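Local coordinates for lectin (Cicer arietinum, PDB 3V6N), which agglutinates red blood cells and folds as a four-bladed hemopexin-type beta-propeller that binds calcium and sodium ions, at residues 19-24 / 45-50; 63-68 / 77-82; 106-111 / 141-146. All blocks are in the same frame, centred on the assembly; numbering follows the deposited sequence.

The three contacts follow one another along the chain and run round one side of the four-bladed propeller. Contact 2 gives each ion one ligand: D65 O to calcium and S67 O to sodium. Contact 1 touches it through F21 CE1 and I64 CD1, 3.8 Å apart, with centres about 12 Å apart; the F21 side chain is about 8 Å from either ion. Contact 3 lies beyond it, centres about 14 Å apart, and is joined by F78 CZ and F108 CE2 at 4.0 Å. Contacts 1 and 3 do not meet, their nearest atoms being about 16 Å apart. Contact 3 is farther from the ions: the F111 side chain is about 14 Å from calcium.

Contact 1 of 3, residues 19-24 / 45-50; sequences YLFIND and SFVRDG
D24, in the loop after strand 17-22, meets F46, V47 and R48 where strand 43-46 passes into helix 47-50, at the edge of the first sheet of the hemopexin-type propeller. Its side chain starts at CB, which packs near G63 N. D24 CG, placed between the backbone N and the carbonyl carbon (chi1 58°), reaches the F46 ring at its edge, 3.9 Å from CE1. The carboxylate and ring planes are 81° apart. D24 OD1 stays on this rim, 3.8 Å from F46 CE1. D24 OD2 goes further, to R48 NH2 at 3.3 Å, a salt bridge whose hydrogen bond is long and weak. R48 also donates through NE to the carbonyl O of G60, and its NH1 lies over one face of the F46 ring, offset toward the rim.

The backbone bond is the straighter of the two: V47 N donates to D24 O at 3.0 Å and 174°, giving a first-turn N-H of the helix a partner from outside it. V47 CG2 meets the edge of the F21 ring, near its plane, 4.1 Å from F21 CD1. A water donates to D24 O and accepts from R48 N at 3.0 Å.

Contact 2 of 3, residues 63-68 / 77-82; sequences GIDCSF and IFYENF. With CA (calcium ion), chain D; NA (sodium ion), chain G.
The beta hairpin of strands 66-69 and 74-79, which lines the ion-binding centre of the propeller, is joined here at its open end. The two strand segments run antiparallel (170°), with S67 and I77 a non-hydrogen-bonded pair. Two backbone bonds tie them: F78 N to C66 O, bent, and D65 N to F78 O at 3.0 Å, straighter.

D65 does two jobs with different atoms. Its carbonyl O binds calcium at 2.4 Å, together with the carbonyls of N7, D121 and D174 and waters, while its carboxylate turns to the hairpin partner. A chi1 of 68° folds CG back over the residue's own backbone, and from there D65 OD2 accepts from E80 N at 2.8 Å. That N-H arrives on the syn side, 28° out of the carboxylate plane. E80 is the second residue of a type II' turn from Y79 to F82, so the aspartate secures the turn as well as the strand end. E80 itself sends OE2 to K103 of the second subunit. Two residues on from D65, S67 O binds sodium at 2.2 Å with the carbonyls of A9, A123 and A176.

Apolar groups meet on both sides of the hairpin. On one, I64 CD1 meets I77 CD1 at 4.0 Å. On the other, C66 SG lies obliquely over the F78 ring, 4.7 Å from its centroid, a sulfur-aromatic contact. The F78 ring edge also meets F68, CE2 to CE2 at 3.7 Å.

Around this, I77 and Y79 pack on F59 of helix 58-62, I64 and S67 touch A8 of strand 6-11, and F78 reaches C83 of strand 82-87.

Contact 3 of 3, residues 106-111 / 141-146; sequences DMFPFF and ARIDYL
With chi1 at 71°, I143 sends its CG1 branch toward one phenylalanine of residues 108-111 and leaves CG2 to meet the other two. F110, with chi1 of 43°, swings its ring toward the strand, and F110 CE2 comes to 3.6 Å from I143 CG2, the closest approach of this contact. The two side chains cross at about a right angle. The other branch ends at I143 CD1, 4.0 Å from F108 CE1, again with a near-perpendicular crossing. F111 adds a third ring: A141 CB sits at its edge, near the plane, 3.9 Å from F111 CE1, and F111 CZ is 4.2 Å from I143 CG2.

F110 meets F111 edge to face, its CE2 3.7 Å above the F111 plane, over the ring centre. In the backbone, F111 N donates to F108 O, holding the 3-10 segment 109-111 that carries the F110 and F111 rings. No hydrogen bond crosses between the two segments, so the join is purely apolar.

It ties the chain just after helix 104-107 to strand 139-144 of the hemopexin sheet that follows it. F108 also reaches the preceding sheet, so the contact joins two successive blades of the propeller. F111 stacks on F116, and F110 packs on L150 of strand 149-156. I143 rests on V132 and L134 of strand 131-136.

Contact 1 of 3, residues 19-24 / 45-50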
loop_
_atom_site.group_PDB
_atom_site.type_symbol
_atom_site.label_atom_id
_atom_site.label_comp_id
_atom_site.label_asym_id
_atom_site.label_seq_id
_atom_site.Cartn_x
_atom_site.Cartn_y
_atom_site.Cartn_z
ATOM N N TYR A 19 22.130 -3.049 5.533
ATOM C CA TYR A 19 21.359 -2.550 4.396
ATOM C C TYR A 19 20.894 -1.125 4.701
ATOM O O TYR A 19 20.327 -0.854 5.762
ATOM C CB TYR A 19 20.135 -3.459 4.139
ATOM C CG TYR A 19 20.501 -4.880 3.748
ATOM C CD1 TYR A 19 20.618 -5.246 2.408
ATOM C CD2 TYR A 19 20.769 -5.844 4.719
ATOM C CE1 TYR A 19 20.978 -6.550 2.038
ATOM C CE2 TYR A 19 21.113 -7.151 4.368
ATOM C CZ TYR A 19 21.239 -7.493 3.027
ATOM O OH TYR A 19 21.593 -8.781 2.686
ATOM N N LEU A 20 21.140 -0.234 3.748
ATOM C CA LEU A 20 20.826 1.164 3.848
ATOM C C LEU A 20 19.920 1.521 2.688
ATOM O O LEU A 20 20.232 1.205 1.549
ATOM C CB LEU A 20 22.120 1.985 3.774
ATOM C CG LEU A 20 23.150 1.675 4.852
ATOM C CD1 LEU A 20 24.495 2.270 4.477
ATOM C CD2 LEU A 20 22.651 2.240 6.159
ATOM N N PHE A 21 18.806 2.180 2.991
ATOM C CA PHE A 21 17.790 2.512 2.000
ATOM C C PHE A 21 17.762 4.007 1.780
ATOM O O PHE A 21 17.761 4.787 2.729
ATOM C CB PHE A 21 16.427 1.957 2.433
ATOM C CG PHE A 21 16.439 0.465 2.588
ATOM C CD1 PHE A 21 16.165 -0.353 1.498
ATOM C CD2 PHE A 21 16.828 -0.118 3.787
ATOM C CE1 PHE A 21 16.238 -1.732 1.607
ATOM C CE2 PHE A 21 16.893 -1.494 3.909
ATOM C CZ PHE A 21 16.591 -2.304 2.817
ATOM N N ILE A 22 17.790 4.392 0.518
ATOM C CA ILE A 22 17.831 5.788 0.127
ATOM C C ILE A 22 16.839 5.924 -1.013
ATOM O O ILE A 22 16.948 5.212 -2.014
ATOM C CB ILE A 22 19.239 6.189 -0.365
ATOM C CG1 ILE A 22 20.293 5.893 0.714
ATOM C CG2 ILE A 22 19.253 7.656 -0.788
ATOM C CD1 ILE A 22 21.601 5.390 0.144
ATOM N N ASN A 23 15.874 6.831 -0.848
ATOM C CA ASN A 23 14.757 6.989 -1.777
ATOM C C ASN A 23 14.115 5.621 -2.070
ATOM O O ASN A 23 13.686 4.926 -1.146
ATOM C CB ASN A 23 15.214 7.708 -3.066
ATOM C CG ASN A 23 15.817 9.088 -2.797
ATOM O OD1 ASN A 23 15.452 9.767 -1.842
ATOM N ND2 ASN A 23 16.729 9.509 -3.652
ATOM N N ASP A 24 14.089 5.221 -3.340
ATOM C CA ASP A 24 13.564 3.924 -3.736
ATOM C C ASP A 24 14.690 2.914 -4.036
ATOM O O ASP A 24 14.479 1.905 -4.712
ATOM C CB ASP A 24 12.593 4.072 -4.920
ATOM C CG ASP A 24 13.235 4.727 -6.147
ATOM O OD1 ASP A 24 14.313 5.345 -6.041
ATOM O OD2 ASP A 24 12.649 4.618 -7.234
ATOM N N SER A 45 21.134 -0.044 -5.856
ATOM C CA SER A 45 20.199 -0.791 -6.668
ATOM C C SER A 45 18.770 -0.361 -6.334
ATOM O O SER A 45 18.474 -0.041 -5.189
ATOM C CB SER A 45 20.387 -2.284 -6.377
ATOM O OG SER A 45 19.325 -3.063 -6.907
ATOM N N PHE A 46 17.873 -0.374 -7.311
ATOM C CA PHE A 46 16.457 -0.201 -6.977
ATOM C C PHE A 46 15.989 -1.337 -6.075
ATOM O O PHE A 46 16.378 -2.488 -6.288
ATOM C CB PHE A 46 15.594 -0.164 -8.234
ATOM C CG PHE A 46 15.720 1.106 -9.008
ATOM C CD1 PHE A 46 15.158 2.284 -8.526
ATOM C CD2 PHE A 46 16.412 1.131 -10.215
ATOM C CE1 PHE A 46 15.267 3.469 -9.237
ATOM C CE2 PHE A 46 16.534 2.313 -10.937
ATOM C CZ PHE A 46 15.958 3.488 -10.447
ATOM N N VAL A 47 15.175 -1.019 -5.070
ATOM C CA VAL A 47 14.576 -2.061 -4.228
ATOM C C VAL A 47 13.886 -3.130 -5.093
ATOM O O VAL A 47 14.075 -4.321 -4.874
ATOM C CB VAL A 47 13.573 -1.494 -3.190
ATOM C CG1 VAL A 47 12.814 -2.634 -2.518
ATOM C CG2 VAL A 47 14.283 -0.620 -2.141
ATOM N N ARG A 48 13.104 -2.685 -6.074
ATOM C CA ARG A 48 12.348 -3.566 -6.966
ATOM C C ARG A 48 13.217 -4.522 -7.789
ATOM O O ARG A 48 12.746 -5.587 -8.195
ATOM C CB ARG A 48 11.442 -2.747 -7.899
ATOM C CG ARG A 48 12.125 -2.164 -9.132
ATOM C CD ARG A 48 11.173 -1.284 -9.948
ATOM N NE ARG A 48 10.854 -0.075 -9.185
ATOM C CZ ARG A 48 11.362 1.137 -9.411
ATOM N NH1 ARG A 48 12.198 1.339 -10.424
ATOM N NH2 ARG A 48 11.008 2.158 -8.622
ATOM N N ASP A 49 14.468 -4.148 -8.044
ATOM C CA ASP A 49 15.363 -5.014 -8.819
ATOM C C ASP A 49 16.138 -5.951 -7.916
ATOM O O ASP A 49 16.373 -7.097 -8.286
ATOM C CB ASP A 49 16.334 -4.198 -9.667
ATOM C CG ASP A 49 15.624 -3.343 -10.697
ATOM O OD1 ASP A 49 14.599 -3.794 -11.234
ATOM O OD2 ASP A 49 16.075 -2.213 -10.960
ATOM N N GLY A 50 16.523 -5.467 -6.733
ATOM C CA GLY A 50 17.334 -6.257 -5.823
ATOM C C GLY A 50 16.517 -7.278 -5.052
ATOM O O GLY A 50 16.989 -8.375 -4.787
HETATM O O HOH W 1 12.511 0.212 -6.106
#

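Contact 2 of 3, residues 63-68 / 77-82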
loop_
_atom_site.group_PDB
_atom_site.type_symbol
_atom_site.label_atom_id
_atom_site.label_comp_id
_atom_site.label_asym_id
_atom_site.label_seq_id
_atom_site.Cartn_x
_atom_site.Cartn_y
_atom_site.Cartn_z
ATOM N N GLY A 63 9.969 2.533 -2.114
ATOM C CA GLY A 63 11.068 2.249 -1.196
ATOM C C GLY A 63 10.649 2.039 0.250
ATOM O O GLY A 63 9.461 1.835 0.565
ATOM N N ILE A 64 11.632 2.113 1.138
ATOM C CA ILE A 64 11.456 1.749 2.543
ATOM C C ILE A 64 11.871 2.919 3.433
ATOM O O ILE A 64 12.978 3.468 3.260
ATOM C CB ILE A 64 12.264 0.467 2.850
ATOM C CG1 ILE A 64 11.613 -0.719 2.110
ATOM C CG2 ILE A 64 12.371 0.207 4.352
ATOM C CD1 ILE A 64 12.495 -1.940 1.922
ATOM N N ASP A 65 10.998 3.294 4.375
ATOM C CA ASP A 65 11.250 4.491 5.199
ATOM C C ASP A 65 11.548 4.218 6.693
ATOM O O ASP A 65 11.866 5.146 7.460
ATOM C CB ASP A 65 10.154 5.563 4.994
ATOM C CG ASP A 65 8.800 5.141 5.547
ATOM O OD1 ASP A 65 8.749 4.152 6.320
ATOM O OD2 ASP A 65 7.780 5.802 5.212
ATOM N N CYS A 66 11.450 2.945 7.087
ATOM C CA CYS A 66 11.864 2.485 8.401
ATOM C C CYS A 66 12.069 0.975 8.342
ATOM O O CYS A 66 11.374 0.279 7.591
ATOM C CB CYS A 66 10.800 2.819 9.465
ATOM S SG CYS A 66 11.213 2.347 11.174
ATOM N N SER A 67 13.000 0.458 9.136
ATOM C CA SER A 67 13.086 -1.007 9.318
ATOM C C SER A 67 13.950 -1.444 10.466
ATOM O O SER A 67 14.716 -0.636 11.037
ATOM C CB SER A 67 13.507 -1.728 8.046
ATOM O OG SER A 67 14.688 -1.206 7.537
ATOM N N PHE A 68 13.792 -2.712 10.832
ATOM C CA PHE A 68 14.619 -3.328 11.867
ATOM C C PHE A 68 14.747 -4.824 11.687
ATOM O O PHE A 68 13.794 -5.493 11.326
ATOM C CB PHE A 68 14.140 -3.002 13.304
ATOM C CG PHE A 68 12.690 -3.355 13.607
ATOM C CD1 PHE A 68 12.357 -4.578 14.172
ATOM C CD2 PHE A 68 11.666 -2.408 13.435
ATOM C CE1 PHE A 68 11.034 -4.884 14.493
ATOM C CE2 PHE A 68 10.344 -2.701 13.761
ATOM C CZ PHE A 68 10.026 -3.941 14.290
ATOM N N ILE A 77 9.884 -4.132 7.594
ATOM C CA ILE A 77 10.133 -2.967 6.744
ATOM C C ILE A 77 8.851 -2.127 6.761
ATOM O O ILE A 77 7.769 -2.659 7.000
ATOM C CB ILE A 77 10.575 -3.379 5.307
ATOM C CG1 ILE A 77 9.480 -4.227 4.641
ATOM C CG2 ILE A 77 11.927 -4.116 5.350
ATOM C CD1 ILE A 77 9.651 -4.399 3.144
ATOM N N PHE A 78 8.970 -0.823 6.558
ATOM C CA PHE A 78 7.809 0.064 6.580
ATOM C C PHE A 78 7.805 0.992 5.380
ATOM O O PHE A 78 8.855 1.302 4.836
ATOM C CB PHE A 78 7.804 0.940 7.838
ATOM C CG PHE A 78 7.712 0.171 9.126
ATOM C CD1 PHE A 78 6.538 0.160 9.851
ATOM C CD2 PHE A 78 8.804 -0.547 9.609
ATOM C CE1 PHE A 78 6.457 -0.539 11.047
ATOM C CE2 PHE A 78 8.736 -1.245 10.803
ATOM C CZ PHE A 78 7.560 -1.238 11.523
ATOM N N TYR A 79 6.608 1.420 4.980
ATOM C CA TYR A 79 6.438 2.574 4.108
ATOM C C TYR A 79 5.155 3.312 4.510
ATOM O O TYR A 79 4.047 2.733 4.470
ATOM C CB TYR A 79 6.398 2.197 2.625
ATOM C CG TYR A 79 6.100 3.425 1.776
ATOM C CD1 TYR A 79 7.072 4.409 1.595
ATOM C CD2 TYR A 79 4.841 3.625 1.202
ATOM C CE1 TYR A 79 6.813 5.542 0.856
ATOM C CE2 TYR A 79 4.573 4.761 0.446
ATOM C CZ TYR A 79 5.566 5.712 0.274
ATOM O OH TYR A 79 5.325 6.859 -0.460
ATOM N N GLU A 80 5.312 4.570 4.914
ATOM C CA GLU A 80 4.213 5.340 5.495
ATOM C C GLU A 80 3.450 4.495 6.524
ATOM O O GLU A 80 4.061 3.930 7.443
ATOM C CB GLU A 80 3.289 5.886 4.396
ATOM C CG GLU A 80 3.923 6.996 3.555
ATOM C CD GLU A 80 3.028 7.497 2.419
ATOM O OE1 GLU A 80 1.882 7.027 2.282
ATOM O OE2 GLU A 80 3.474 8.380 1.657
ATOM N N ASN A 81 2.139 4.350 6.360
ATOM C CA ASN A 81 1.363 3.592 7.351
ATOM C C ASN A 81 1.310 2.054 7.186
ATOM O O ASN A 81 0.592 1.382 7.910
ATOM C CB ASN A 81 -0.013 4.244 7.605
ATOM C CG ASN A 81 -1.084 3.810 6.629
ATOM O OD1 ASN A 81 -2.184 4.381 6.596
ATOM N ND2 ASN A 81 -0.809 2.771 5.877
ATOM N N PHE A 82 2.105 1.511 6.266
ATOM C CA PHE A 82 2.118 0.068 5.983
ATOM C C PHE A 82 3.432 -0.586 6.389
ATOM O O PHE A 82 4.473 0.049 6.360
ATOM C CB PHE A 82 1.854 -0.194 4.494
ATOM C CG PHE A 82 0.506 0.278 4.033
ATOM C CD1 PHE A 82 0.348 1.544 3.477
ATOM C CD2 PHE A 82 -0.618 -0.528 4.190
ATOM C CE1 PHE A 82 -0.905 1.988 3.065
ATOM C CE2 PHE A 82 -1.862 -0.086 3.780
ATOM C CZ PHE A 82 -2.003 1.177 3.220
HETATM CA CA CA D . 12.992 7.159 8.002
HETATM NA NA NA G . 16.529 0.581 11.399
HETATM O O HOH W 2 6.708 4.323 8.326
HETATM O O HOH W 3 12.614 9.469 8.343
HETATM O O HOH W 4 10.477 7.404 7.880
#

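Contact 3 of 3, residues 106-111 / 141-146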
loop_
_atom_site.group_PDB
_atom_site.type_symbol
_atom_site.label_atom_id
_atom_site.label_comp_id
_atom_site.label_asym_id
_atom_site.label_seq_id
_atom_site.Cartn_x
_atom_site.Cartn_y
_atom_site.Cartn_z
ATOM N N ASP A 106 -2.829 -2.600 12.466
ATOM C CA ASP A 106 -3.216 -4.008 12.432
ATOM C C ASP A 106 -2.082 -4.917 12.863
ATOM O O ASP A 106 -2.320 -6.001 13.382
ATOM C CB ASP A 106 -3.684 -4.423 11.032
ATOM C CG ASP A 106 -5.049 -3.839 10.669
ATOM O OD1 ASP A 106 -5.795 -3.393 11.568
ATOM O OD2 ASP A 106 -5.373 -3.812 9.471
ATOM N N MET A 107 -0.848 -4.496 12.623
ATOM C CA MET A 107 0.306 -5.292 13.033
ATOM C C MET A 107 0.661 -5.015 14.496
ATOM O O MET A 107 1.095 -5.919 15.205
ATOM C CB MET A 107 1.492 -4.990 12.119
ATOM C CG MET A 107 2.613 -6.012 12.175
ATOM S SD MET A 107 2.333 -7.393 11.053
ATOM C CE MET A 107 2.902 -6.712 9.499
ATOM N N PHE A 108 0.478 -3.761 14.924
ATOM C CA PHE A 108 0.818 -3.285 16.277
ATOM C C PHE A 108 -0.320 -2.431 16.822
ATOM O O PHE A 108 -0.254 -1.201 16.742
ATOM C CB PHE A 108 2.097 -2.426 16.271
ATOM C CG PHE A 108 3.275 -3.071 15.593
ATOM C CD1 PHE A 108 3.966 -4.117 16.202
ATOM C CD2 PHE A 108 3.702 -2.623 14.351
ATOM C CE1 PHE A 108 5.053 -4.709 15.579
ATOM C CE2 PHE A 108 4.792 -3.217 13.715
ATOM C CZ PHE A 108 5.467 -4.263 14.330
ATOM N N PRO A 109 -1.369 -3.070 17.388
ATOM C CA PRO A 109 -2.571 -2.332 17.810
ATOM C C PRO A 109 -2.361 -1.304 18.913
ATOM O O PRO A 109 -3.156 -0.370 19.039
ATOM C CB PRO A 109 -3.518 -3.444 18.292
ATOM C CG PRO A 109 -3.057 -4.675 17.563
ATOM C CD PRO A 109 -1.557 -4.531 17.500
ATOM N N PHE A 110 -1.305 -1.462 19.709
ATOM C CA PHE A 110 -1.014 -0.512 20.798
ATOM C C PHE A 110 -0.664 0.882 20.260
ATOM O O PHE A 110 -0.662 1.864 21.008
ATOM C CB PHE A 110 0.090 -1.047 21.724
ATOM C CG PHE A 110 1.250 -1.693 20.998
ATOM C CD1 PHE A 110 1.316 -3.079 20.858
ATOM C CD2 PHE A 110 2.273 -0.919 20.467
ATOM C CE1 PHE A 110 2.377 -3.681 20.199
ATOM C CE2 PHE A 110 3.338 -1.512 19.808
ATOM C CZ PHE A 110 3.395 -2.893 19.670
ATOM N N PHE A 111 -0.396 0.973 18.958
ATOM C CA PHE A 111 -0.095 2.273 18.336
ATOM C C PHE A 111 -1.321 3.083 17.926
ATOM O O PHE A 111 -1.216 4.287 17.641
ATOM C CB PHE A 111 0.879 2.116 17.159
ATOM C CG PHE A 111 2.312 1.912 17.581
ATOM C CD1 PHE A 111 2.817 2.543 18.728
ATOM C CD2 PHE A 111 3.173 1.119 16.822
ATOM C CE1 PHE A 111 4.138 2.366 19.115
ATOM C CE2 PHE A 111 4.502 0.946 17.210
ATOM C CZ PHE A 111 4.978 1.568 18.356
ATOM N N ALA A 141 9.388 4.600 21.350
ATOM C CA ALA A 141 8.629 3.513 21.922
ATOM C C ALA A 141 9.523 2.296 22.029
ATOM O O ALA A 141 10.504 2.135 21.284
ATOM C CB ALA A 141 7.404 3.209 21.076
ATOM N N ARG A 142 9.193 1.440 22.977
ATOM C CA ARG A 142 9.992 0.276 23.223
ATOM C C ARG A 142 9.032 -0.902 23.224
ATOM O O ARG A 142 8.118 -0.946 24.043
ATOM C CB ARG A 142 10.711 0.440 24.554
ATOM C CG ARG A 142 11.605 -0.711 24.954
ATOM C CD ARG A 142 12.252 -0.388 26.300
ATOM N NE ARG A 142 12.920 -1.564 26.848
ATOM C CZ ARG A 142 13.320 -1.680 28.111
ATOM N NH1 ARG A 142 13.131 -0.688 28.974
ATOM N NH2 ARG A 142 13.914 -2.796 28.509
ATOM N N ILE A 143 9.216 -1.823 22.277
ATOM C CA ILE A 143 8.293 -2.950 22.085
ATOM C C ILE A 143 9.013 -4.284 22.125
ATOM O O ILE A 143 10.230 -4.346 21.988
ATOM C CB ILE A 143 7.508 -2.870 20.745
ATOM C CG1 ILE A 143 8.439 -3.155 19.542
ATOM C CG2 ILE A 143 6.825 -1.516 20.616
ATOM C CD1 ILE A 143 7.736 -3.604 18.273
ATOM N N ASP A 144 8.243 -5.343 22.326
ATOM C CA ASP A 144 8.731 -6.709 22.182
ATOM C C ASP A 144 8.033 -7.221 20.933
ATOM O O ASP A 144 6.800 -7.334 20.915
ATOM C CB ASP A 144 8.361 -7.542 23.420
ATOM C CG ASP A 144 8.815 -8.998 23.330
ATOM O OD1 ASP A 144 8.691 -9.646 22.275
ATOM O OD2 ASP A 144 9.281 -9.521 24.347
ATOM N N TYR A 145 8.800 -7.506 19.882
ATOM C CA TYR A 145 8.175 -7.955 18.623
ATOM C C TYR A 145 7.622 -9.406 18.690
ATOM O O TYR A 145 6.708 -9.744 17.956
ATOM C CB TYR A 145 9.112 -7.736 17.404
ATOM C CG TYR A 145 10.202 -8.781 17.283
ATOM C CD1 TYR A 145 11.507 -8.514 17.707
ATOM C CD2 TYR A 145 9.911 -10.055 16.777
ATOM C CE1 TYR A 145 12.494 -9.486 17.621
ATOM C CE2 TYR A 145 10.886 -11.032 16.695
ATOM C CZ TYR A 145 12.171 -10.742 17.117
ATOM O OH TYR A 145 13.132 -11.731 17.015
ATOM N N LEU A 146 8.163 -10.247 19.574
ATOM C CA LEU A 146 7.696 -11.641 19.680
ATOM C C LEU A 146 6.313 -11.729 20.338
ATOM O O LEU A 146 5.419 -12.410 19.839
ATOM C CB LEU A 146 8.706 -12.511 20.438
ATOM C CG LEU A 146 8.704 -14.046 20.247
ATOM C CD1 LEU A 146 9.249 -14.438 18.872
ATOM C CD2 LEU A 146 9.526 -14.756 21.326
#